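Fibrillarin-like rRNA/tRNA 2'-O-methyltransferase (Methanocaldococcus jannaschii, PDB 1FBN) probably transfers methyl groups from S-adenosyl-L-methionine to ribose 2'-hydroxyls of rRNA and tRNA at positions chosen by the guide RNA of a box C/D particle. Local coordinates at residues T27-Y37 / G86-D97; L200-E210 / M222-K230. All coordinates share one frame; numbering follows the deposited sequence.

Contact 1 of 2, residues T27-Y37 / G86-D97; sequences TKSIVKGKKVY and GTTPSHVADIAD
Asp94 OD1 accepts the backbone N-H of Ile30 at 3.1 Å, N to OD1, and the same oxygen forms a salt bridge with Arg121. The amide comes from above the carboxylate, 57° out of its plane. OD2, the other oxygen, pairs with Arg50 of strand 47-51 and lies near the Thr27 hydroxyl. With an arginine on each oxygen and an amide on one, this buried carboxylate is probably ionised and its rotation is well fixed, a place that suits an aspartate on a helix flank. A water lies within hydrogen-bonding distance of both Lys28 O and Asp94 O, with more acceptors around it than it has protons, and so links the two segments loosely.

Beyond the carboxylate, Ile30 continues the contact with carbon. Its CG1 sits between its backbone N and carbonyl carbon (chi1 59°), which carries CD1 to within 4.1 Å of Ala93 CB while CG2 reaches Asp97 CB at 3.8 Å. Alanine's short side chain leaves room for the isoleucine tip. The helix 87-95 follows the first strand of a Rossmann-like methyltransferase core, and its opening residues Thr87 and Thr88 are predicted to bind S-adenosyl-L-methionine; the segment 27-37, leaving the N-terminal antiparallel sheet, meets this helix through residues 27-30 near the helix end and 36-37 near its start, while the turn between arches away.

At the helix start, Tyr37 lays its ring over Thr87: the methyl CG2, anti to the backbone N, stands 3.9 Å from the ring centroid and 16° off its normal, a CH-pi contact. One turn on, Val36 lays its methyls against both CB and OG of Ser90, CG2 3.8 Å from CB. The Ser90 hydroxyl donates to Thr87 O at 2.7 Å from OG and accepts from Arg50.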
loop_
_atom_site.group_PDB
_atom_site.type_symbol
_atom_site.label_atom_id
_atom_site.label_comp_id
_atom_site.label_asym_id
_atom_site.label_seq_id
_atom_site.Cartn_x
_atom_site.Cartn_y
_atom_site.Cartn_z
ATOM N N THR A 27 10.031 8.893 0.707
ATOM C CA THR A 27 8.884 9.751 0.966
ATOM C C THR A 27 9.361 10.866 1.901
ATOM O O THR A 27 10.379 10.725 2.593
ATOM C CB THR A 27 7.688 8.987 1.600
ATOM O OG1 THR A 27 8.120 8.286 2.768
ATOM C CG2 THR A 27 7.085 8.002 0.609
ATOM N N LYS A 28 8.671 11.999 1.855
ATOM C CA LYS A 28 9.002 13.139 2.697
ATOM C C LYS A 28 8.307 12.920 4.048
ATOM O O LYS A 28 7.078 12.965 4.142
ATOM C CB LYS A 28 8.516 14.419 2.021
ATOM C CG LYS A 28 9.003 15.695 2.656
ATOM C CD LYS A 28 8.540 16.892 1.849
ATOM C CE LYS A 28 9.182 16.916 0.477
ATOM N NZ LYS A 28 8.739 18.101 -0.309
ATOM N N SER A 29 9.103 12.642 5.077
ATOM C CA SER A 29 8.596 12.371 6.427
ATOM C C SER A 29 7.687 13.441 7.042
ATOM O O SER A 29 7.992 14.636 6.980
ATOM C CB SER A 29 9.774 12.098 7.369
ATOM O OG SER A 29 9.334 11.825 8.691
ATOM N N ILE A 30 6.566 13.006 7.620
ATOM C CA ILE A 30 5.644 13.931 8.284
ATOM C C ILE A 30 5.895 13.990 9.803
ATOM O O ILE A 30 5.218 14.719 10.525
ATOM C CB ILE A 30 4.148 13.616 8.002
ATOM C CG1 ILE A 30 3.792 12.206 8.469
ATOM C CG2 ILE A 30 3.828 13.837 6.531
ATOM C CD1 ILE A 30 2.306 11.916 8.443
ATOM N N VAL A 31 6.842 13.184 10.279
ATOM C CA VAL A 31 7.236 13.162 11.694
ATOM C C VAL A 31 8.762 13.125 11.707
ATOM O O VAL A 31 9.381 12.059 11.800
ATOM C CB VAL A 31 6.691 11.931 12.461
ATOM C CG1 VAL A 31 7.143 11.986 13.921
ATOM C CG2 VAL A 31 5.176 11.892 12.390
ATOM N N LYS A 32 9.361 14.304 11.600
ATOM C CA LYS A 32 10.811 14.435 11.559
ATOM C C LYS A 32 11.521 14.071 12.858
ATOM O O LYS A 32 10.995 14.269 13.958
ATOM C CB LYS A 32 11.179 15.835 11.078
ATOM C CG LYS A 32 10.446 16.182 9.780
ATOM C CD LYS A 32 10.839 17.513 9.163
ATOM C CE LYS A 32 10.562 18.693 10.077
ATOM N NZ LYS A 32 11.539 18.773 11.205
ATOM N N GLY A 33 12.706 13.488 12.707
ATOM C CA GLY A 33 13.493 13.072 13.851
ATOM C C GLY A 33 13.102 11.689 14.337
ATOM O O GLY A 33 13.475 11.283 15.441
ATOM N N LYS A 34 12.360 10.956 13.512
ATOM C CA LYS A 34 11.923 9.618 13.886
ATOM C C LYS A 34 12.103 8.585 12.786
ATOM O O LYS A 34 11.777 8.829 11.622
ATOM C CB LYS A 34 10.448 9.634 14.310
ATOM C CG LYS A 34 9.930 8.301 14.862
ATOM C CD LYS A 34 8.419 8.331 15.089
ATOM C CE LYS A 34 7.947 7.203 16.003
ATOM N NZ LYS A 34 8.326 5.851 15.509
ATOM N N LYS A 35 12.664 7.441 13.162
ATOM C CA LYS A 35 12.836 6.333 12.240
ATOM C C LYS A 35 11.809 5.288 12.669
ATOM O O LYS A 35 11.780 4.872 13.832
ATOM C CB LYS A 35 14.251 5.757 12.310
ATOM C CG LYS A 35 15.298 6.626 11.639
ATOM C CD LYS A 35 16.622 5.898 11.516
ATOM C CE LYS A 35 17.667 6.764 10.830
ATOM N NZ LYS A 35 18.933 6.014 10.612
ATOM N N VAL A 36 10.922 4.931 11.748
ATOM C CA VAL A 36 9.879 3.948 12.020
ATOM C C VAL A 36 10.448 2.535 12.116
ATOM O O VAL A 36 10.155 1.809 13.068
ATOM C CB VAL A 36 8.777 3.993 10.929
ATOM C CG1 VAL A 36 7.730 2.912 11.175
ATOM C CG2 VAL A 36 8.123 5.363 10.910
ATOM N N TYR A 37 11.288 2.167 11.150
ATOM C CA TYR A 37 11.883 0.831 11.106
ATOM C C TYR A 37 13.377 0.830 10.770
ATOM O O TYR A 37 13.866 -0.042 10.047
ATOM C CB TYR A 37 11.108 -0.052 10.115
ATOM C CG TYR A 37 11.106 0.441 8.676
ATOM C CD1 TYR A 37 10.305 1.517 8.280
ATOM C CD2 TYR A 37 11.888 -0.191 7.706
ATOM C CE1 TYR A 37 10.284 1.948 6.947
ATOM C CE2 TYR A 37 11.875 0.229 6.375
ATOM C CZ TYR A 37 11.073 1.294 6.000
ATOM O OH TYR A 37 11.067 1.692 4.682
ATOM N N GLY A 86 3.796 -1.256 10.727
ATOM C CA GLY A 86 3.894 0.173 10.481
ATOM C C GLY A 86 4.701 0.626 9.277
ATOM O O GLY A 86 4.610 1.790 8.892
ATOM N N THR A 87 5.452 -0.287 8.663
ATOM C CA THR A 87 6.304 0.037 7.508
ATOM C C THR A 87 5.595 0.750 6.359
ATOM O O THR A 87 5.801 1.943 6.157
ATOM C CB THR A 87 7.028 -1.217 6.960
ATOM O OG1 THR A 87 7.797 -1.822 8.007
ATOM C CG2 THR A 87 7.964 -0.845 5.823
ATOM N N THR A 88 4.765 0.030 5.607
ATOM C CA THR A 88 4.059 0.646 4.486
ATOM C C THR A 88 3.121 1.771 4.936
ATOM O O THR A 88 3.102 2.838 4.322
ATOM C CB THR A 88 3.319 -0.400 3.624
ATOM O OG1 THR A 88 4.266 -1.361 3.139
ATOM C CG2 THR A 88 2.638 0.261 2.429
ATOM N N PRO A 89 2.345 1.560 6.024
ATOM C CA PRO A 89 1.440 2.619 6.488
ATOM C C PRO A 89 2.153 3.942 6.783
ATOM O O PRO A 89 1.605 5.006 6.531
ATOM C CB PRO A 89 0.838 2.012 7.750
ATOM C CG PRO A 89 0.727 0.573 7.385
ATOM C CD PRO A 89 2.083 0.307 6.761
ATOM N N SER A 90 3.380 3.887 7.293
ATOM C CA SER A 90 4.102 5.124 7.590
ATOM C C SER A 90 4.426 5.918 6.321
ATOM O O SER A 90 4.292 7.144 6.298
ATOM C CB SER A 90 5.372 4.843 8.398
ATOM O OG SER A 90 6.309 4.080 7.665
ATOM N N HIS A 91 4.820 5.214 5.263
ATOM C CA HIS A 91 5.150 5.859 3.994
ATOM C C HIS A 91 3.912 6.370 3.274
ATOM O O HIS A 91 3.953 7.419 2.633
ATOM C CB HIS A 91 5.948 4.916 3.091
ATOM C CG HIS A 91 7.389 4.783 3.479
ATOM N ND1 HIS A 91 7.880 3.696 4.170
ATOM C CD2 HIS A 91 8.446 5.601 3.268
ATOM C CE1 HIS A 91 9.178 3.850 4.365
ATOM N NE2 HIS A 91 9.546 4.997 3.826
ATOM N N VAL A 92 2.814 5.623 3.370
ATOM C CA VAL A 92 1.562 6.032 2.738
ATOM C C VAL A 92 1.070 7.317 3.412
ATOM O O VAL A 92 0.535 8.203 2.746
ATOM C CB VAL A 92 0.481 4.925 2.835
ATOM C CG1 VAL A 92 -0.869 5.457 2.375
ATOM C CG2 VAL A 92 0.880 3.722 1.982
ATOM N N ALA A 93 1.294 7.421 4.724
ATOM C CA ALA A 93 0.899 8.595 5.505
ATOM C C ALA A 93 1.732 9.812 5.097
ATOM O O ALA A 93 1.249 10.946 5.130
ATOM C CB ALA A 93 1.063 8.316 6.987
ATOM N N ASP A 94 2.988 9.572 4.732
ATOM C CA ASP A 94 3.878 10.638 4.280
ATOM C C ASP A 94 3.356 11.197 2.962
ATOM O O ASP A 94 3.319 12.408 2.766
ATOM C CB ASP A 94 5.294 10.106 4.051
ATOM C CG ASP A 94 6.064 9.897 5.336
ATOM O OD1 ASP A 94 5.608 10.345 6.409
ATOM O OD2 ASP A 94 7.148 9.286 5.268
ATOM N N ILE A 95 2.972 10.297 2.056
ATOM C CA ILE A 95 2.452 10.669 0.742
ATOM C C ILE A 95 1.150 11.454 0.881
ATOM O O ILE A 95 1.039 12.579 0.398
ATOM C CB ILE A 95 2.196 9.413 -0.134
ATOM C CG1 ILE A 95 3.493 8.620 -0.299
ATOM C CG2 ILE A 95 1.644 9.816 -1.500
ATOM C CD1 ILE A 95 3.283 7.197 -0.764
ATOM N N ALA A 96 0.170 10.846 1.540
ATOM C CA ALA A 96 -1.127 11.475 1.751
ATOM C C ALA A 96 -1.125 12.351 3.013
ATOM O O ALA A 96 -1.931 12.156 3.929
ATOM C CB ALA A 96 -2.200 10.411 1.833
ATOM N N ASP A 97 -0.223 13.330 3.040
ATOM C CA ASP A 97 -0.089 14.235 4.177
ATOM C C ASP A 97 -1.293 15.156 4.368
ATOM O O ASP A 97 -1.501 15.690 5.457
ATOM C CB ASP A 97 1.213 15.040 4.079
ATOM C CG ASP A 97 1.276 15.932 2.842
ATOM O OD1 ASP A 97 0.951 15.464 1.731
ATOM O OD2 ASP A 97 1.676 17.108 2.987
HETATM O O HOH W 1 5.121 14.505 3.116
#

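Contact 2 of 2, residues L200-E210 / M222-K230; sequences LEAGGFKIVDE and MFVGIWEGK
Phe205 and Trp227, partners in a non-hydrogen-bonded pair, meet edge-to-face: the indole points its CE3 edge at the middle of the phenyl face, with the planes at 58° and CE3 3.7 Å from Phe205 CZ. Trp227 holds CG anti to its backbone N (chi1 -178°), and this brings the six-membered ring up against Gly204, where CZ3 comes 3.3 Å from Gly203 O. Gly204 ends helix 189-203 in a Schellman motif; its positive phi and the indole against its CA both call for a residue without a side chain. Helix 156-167 packs on the two aromatics through Leu160 and Ala164.

At the other end of the ladder, Glu210 and Phe223 run side by side, pointing the same way. The extended glutamate lays CD 3.5 Å from Phe223 CE1, its carboxylate turned 41° from the ring, so CG and the carboxylate, through CD and OE1, both lie against the CE1 corner. Ile207 CG2 meets the edge of that ring.

At the bulge, Val208 gives one methyl to each of two residues that share a sheet face: CG2 lies 3.8 Å from Val224 CG1, and CG1 is near Ile226 CG1. Val208 N and Asp209 N both donate to Val224 O, at 2.8 Å and 3.3 Å: a classic beta bulge in the antiparallel hairpin that closes the seven-stranded Rossmann-like methyltransferase sheet.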
loop_
_atom_site.group_PDB
_atom_site.type_symbol
_atom_site.label_atom_id
_atom_site.label_comp_id
_atom_site.label_asym_id
_atom_site.label_seq_id
_atom_site.Cartn_x
_atom_site.Cartn_y
_atom_site.Cartn_z
ATOM N N LEU A 200 -11.493 -10.375 -9.751
ATOM C CA LEU A 200 -11.521 -8.937 -9.503
ATOM C C LEU A 200 -12.315 -8.203 -10.580
ATOM O O LEU A 200 -13.109 -7.314 -10.269
ATOM C CB LEU A 200 -10.100 -8.373 -9.425
ATOM C CG LEU A 200 -9.272 -8.813 -8.214
ATOM C CD1 LEU A 200 -7.854 -8.295 -8.345
ATOM C CD2 LEU A 200 -9.919 -8.314 -6.928
ATOM N N GLU A 201 -12.104 -8.582 -11.841
ATOM C CA GLU A 201 -12.807 -7.951 -12.958
ATOM C C GLU A 201 -14.301 -8.246 -12.901
ATOM O O GLU A 201 -15.123 -7.359 -13.135
ATOM C CB GLU A 201 -12.200 -8.378 -14.299
ATOM C CG GLU A 201 -10.769 -7.877 -14.479
ATOM C CD GLU A 201 -10.168 -8.198 -15.838
ATOM O OE1 GLU A 201 -10.162 -9.384 -16.235
ATOM O OE2 GLU A 201 -9.672 -7.256 -16.496
ATOM N N ALA A 202 -14.647 -9.481 -12.544
ATOM C CA ALA A 202 -16.042 -9.888 -12.419
ATOM C C ALA A 202 -16.674 -9.141 -11.240
ATOM O O ALA A 202 -17.876 -8.868 -11.234
ATOM C CB ALA A 202 -16.128 -11.391 -12.197
ATOM N N GLY A 203 -15.836 -8.783 -10.268
ATOM C CA GLY A 203 -16.290 -8.070 -9.086
ATOM C C GLY A 203 -16.553 -6.586 -9.277
ATOM O O GLY A 203 -17.189 -5.961 -8.427
ATOM N N GLY A 204 -16.043 -6.012 -10.363
ATOM C CA GLY A 204 -16.272 -4.601 -10.619
ATOM C C GLY A 204 -15.035 -3.762 -10.879
ATOM O O GLY A 204 -15.126 -2.539 -10.965
ATOM N N PHE A 205 -13.880 -4.408 -11.000
ATOM C CA PHE A 205 -12.626 -3.706 -11.257
ATOM C C PHE A 205 -12.150 -3.818 -12.700
ATOM O O PHE A 205 -12.378 -4.827 -13.361
ATOM C CB PHE A 205 -11.508 -4.256 -10.362
ATOM C CG PHE A 205 -11.557 -3.765 -8.949
ATOM C CD1 PHE A 205 -11.119 -2.481 -8.632
ATOM C CD2 PHE A 205 -12.006 -4.596 -7.928
ATOM C CE1 PHE A 205 -11.125 -2.030 -7.318
ATOM C CE2 PHE A 205 -12.018 -4.157 -6.604
ATOM C CZ PHE A 205 -11.574 -2.870 -6.299
ATOM N N LYS A 206 -11.499 -2.764 -13.179
ATOM C CA LYS A 206 -10.904 -2.752 -14.512
ATOM C C LYS A 206 -9.418 -2.690 -14.176
ATOM O O LYS A 206 -8.949 -1.702 -13.610
ATOM C CB LYS A 206 -11.332 -1.518 -15.313
ATOM C CG LYS A 206 -10.715 -1.450 -16.712
ATOM C CD LYS A 206 -11.253 -0.267 -17.516
ATOM C CE LYS A 206 -10.467 -0.040 -18.806
ATOM N NZ LYS A 206 -10.655 -1.142 -19.800
ATOM N N ILE A 207 -8.700 -3.774 -14.453
ATOM C CA ILE A 207 -7.273 -3.846 -14.139
ATOM C C ILE A 207 -6.428 -2.926 -15.019
ATOM O O ILE A 207 -6.375 -3.098 -16.241
ATOM C CB ILE A 207 -6.754 -5.302 -14.224
ATOM C CG1 ILE A 207 -7.598 -6.221 -13.324
ATOM C CG2 ILE A 207 -5.275 -5.359 -13.846
ATOM C CD1 ILE A 207 -7.623 -5.843 -11.843
ATOM N N VAL A 208 -5.772 -1.951 -14.384
ATOM C CA VAL A 208 -4.945 -0.974 -15.091
ATOM C C VAL A 208 -3.437 -1.125 -14.897
ATOM O O VAL A 208 -2.658 -0.465 -15.582
ATOM C CB VAL A 208 -5.368 0.494 -14.773
ATOM C CG1 VAL A 208 -6.791 0.744 -15.268
ATOM C CG2 VAL A 208 -5.257 0.786 -13.281
ATOM N N ASP A 209 -3.032 -1.974 -13.955
ATOM C CA ASP A 209 -1.613 -2.225 -13.708
ATOM C C ASP A 209 -1.441 -3.580 -13.038
ATOM O O ASP A 209 -2.340 -4.072 -12.345
ATOM C CB ASP A 209 -0.984 -1.119 -12.851
ATOM C CG ASP A 209 0.499 -0.895 -13.166
ATOM O OD1 ASP A 209 1.181 -1.835 -13.628
ATOM O OD2 ASP A 209 0.992 0.231 -12.955
ATOM N N GLU A 210 -0.287 -4.189 -13.278
ATOM C CA GLU A 210 0.044 -5.498 -12.733
ATOM C C GLU A 210 1.566 -5.561 -12.658
ATOM O O GLU A 210 2.249 -5.470 -13.680
ATOM C CB GLU A 210 -0.499 -6.591 -13.652
ATOM C CG GLU A 210 -0.387 -7.997 -13.098
ATOM C CD GLU A 210 -0.944 -9.054 -14.041
ATOM O OE1 GLU A 210 -1.966 -8.788 -14.716
ATOM O OE2 GLU A 210 -0.360 -10.158 -14.099
HETATM N N MSE A 222 1.324 -7.292 -7.630
HETATM C CA MSE A 222 0.529 -6.144 -7.206
HETATM C C MSE A 222 -0.450 -5.797 -8.330
HETATM O O MSE A 222 -0.044 -5.513 -9.458
HETATM C CB MSE A 222 1.435 -4.936 -6.907
HETATM C CG MSE A 222 0.714 -3.654 -6.473
HETATM SE SE MSE A 222 -0.030 -3.705 -4.818
HETATM C CE MSE A 222 1.353 -3.251 -3.839
ATOM N N PHE A 223 -1.740 -5.885 -8.033
ATOM C CA PHE A 223 -2.775 -5.545 -9.001
ATOM C C PHE A 223 -3.342 -4.170 -8.657
ATOM O O PHE A 223 -3.462 -3.812 -7.482
ATOM C CB PHE A 223 -3.922 -6.569 -8.974
ATOM C CG PHE A 223 -3.580 -7.897 -9.591
ATOM C CD1 PHE A 223 -3.719 -8.098 -10.964
ATOM C CD2 PHE A 223 -3.139 -8.953 -8.800
ATOM C CE1 PHE A 223 -3.424 -9.333 -11.541
ATOM C CE2 PHE A 223 -2.840 -10.195 -9.367
ATOM C CZ PHE A 223 -2.984 -10.384 -10.740
ATOM N N VAL A 224 -3.632 -3.387 -9.691
ATOM C CA VAL A 224 -4.229 -2.070 -9.518
ATOM C C VAL A 224 -5.417 -2.016 -10.472
ATOM O O VAL A 224 -5.298 -2.368 -11.648
ATOM C CB VAL A 224 -3.247 -0.924 -9.846
ATOM C CG1 VAL A 224 -3.943 0.419 -9.682
ATOM C CG2 VAL A 224 -2.021 -0.988 -8.936
ATOM N N GLY A 225 -6.574 -1.624 -9.952
ATOM C CA GLY A 225 -7.757 -1.544 -10.785
ATOM C C GLY A 225 -8.654 -0.381 -10.422
ATOM O O GLY A 225 -8.641 0.088 -9.282
ATOM N N ILE A 226 -9.388 0.123 -11.411
ATOM C CA ILE A 226 -10.320 1.228 -11.191
ATOM C C ILE A 226 -11.683 0.628 -10.875
ATOM O O ILE A 226 -12.145 -0.275 -11.574
ATOM C CB ILE A 226 -10.454 2.144 -12.428
ATOM C CG1 ILE A 226 -9.092 2.715 -12.804
ATOM C CG2 ILE A 226 -11.419 3.289 -12.136
ATOM C CD1 ILE A 226 -9.149 3.841 -13.828
ATOM N N TRP A 227 -12.302 1.115 -9.803
ATOM C CA TRP A 227 -13.607 0.633 -9.375
ATOM C C TRP A 227 -14.725 1.215 -10.231
ATOM O O TRP A 227 -15.037 2.401 -10.139
ATOM C CB TRP A 227 -13.831 0.991 -7.909
ATOM C CG TRP A 227 -15.134 0.512 -7.344
ATOM C CD1 TRP A 227 -16.128 1.284 -6.818
ATOM C CD2 TRP A 227 -15.570 -0.850 -7.208
ATOM N NE1 TRP A 227 -17.153 0.492 -6.358
ATOM C CE2 TRP A 227 -16.838 -0.821 -6.585
ATOM C CE3 TRP A 227 -15.011 -2.092 -7.548
ATOM C CZ2 TRP A 227 -17.557 -1.987 -6.294
ATOM C CZ3 TRP A 227 -15.727 -3.250 -7.258
ATOM C CH2 TRP A 227 -16.986 -3.186 -6.636
ATOM N N GLU A 228 -15.319 0.367 -11.064
ATOM C CA GLU A 228 -16.404 0.777 -11.949
ATOM C C GLU A 228 -17.725 0.753 -11.183
ATOM O O GLU A 228 -18.493 1.712 -11.224
ATOM C CB GLU A 228 -16.496 -0.168 -13.157
ATOM C CG GLU A 228 -15.164 -0.512 -13.841
ATOM C CD GLU A 228 -14.547 0.652 -14.602
ATOM O OE1 GLU A 228 -14.926 0.867 -15.774
ATOM O OE2 GLU A 228 -13.670 1.337 -14.036
ATOM N N GLY A 229 -17.975 -0.352 -10.483
ATOM C CA GLY A 229 -19.202 -0.505 -9.719
ATOM C C GLY A 229 -19.610 -1.964 -9.639
ATOM O O GLY A 229 -18.800 -2.846 -9.920
ATOM N N LYS A 230 -20.866 -2.223 -9.272
ATOM C CA LYS A 230 -21.380 -3.593 -9.158
ATOM C C LYS A 230 -21.458 -4.318 -10.504
ATOM O O LYS A 230 -22.387 -4.017 -11.286
ATOM C CB LYS A 230 -22.763 -3.606 -8.490
ATOM C CG LYS A 230 -22.745 -3.477 -6.975
ATOM C CD LYS A 230 -22.264 -2.110 -6.522
ATOM C CE LYS A 230 -22.299 -2.000 -5.012
ATOM N NZ LYS A 230 -23.667 -2.241 -4.474
ATOM O OXT LYS A 230 -20.594 -5.189 -10.753
#

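In the fold
Contact 1 closes before contact 2 opens along the chain, and the two lie on opposite sides of its centre, with centres 27 Å apart and nearest atoms about 7 Å apart. Contact 1 joins the N-terminal five-stranded antiparallel sheet, through the segment after strand 25-28, to helix 87-95 of the methyltransferase core. Contact 2 belongs wholly to that core, pairing strand 205-212 at one edge of the seven-stranded sheet with strand 220-227. The predicted S-adenosyl-L-methionine site relates them: contact 1 holds Thr87 and Thr88, while the Met222 side chain of contact 2 is about 7 Å from those of Thr88 and Asp150.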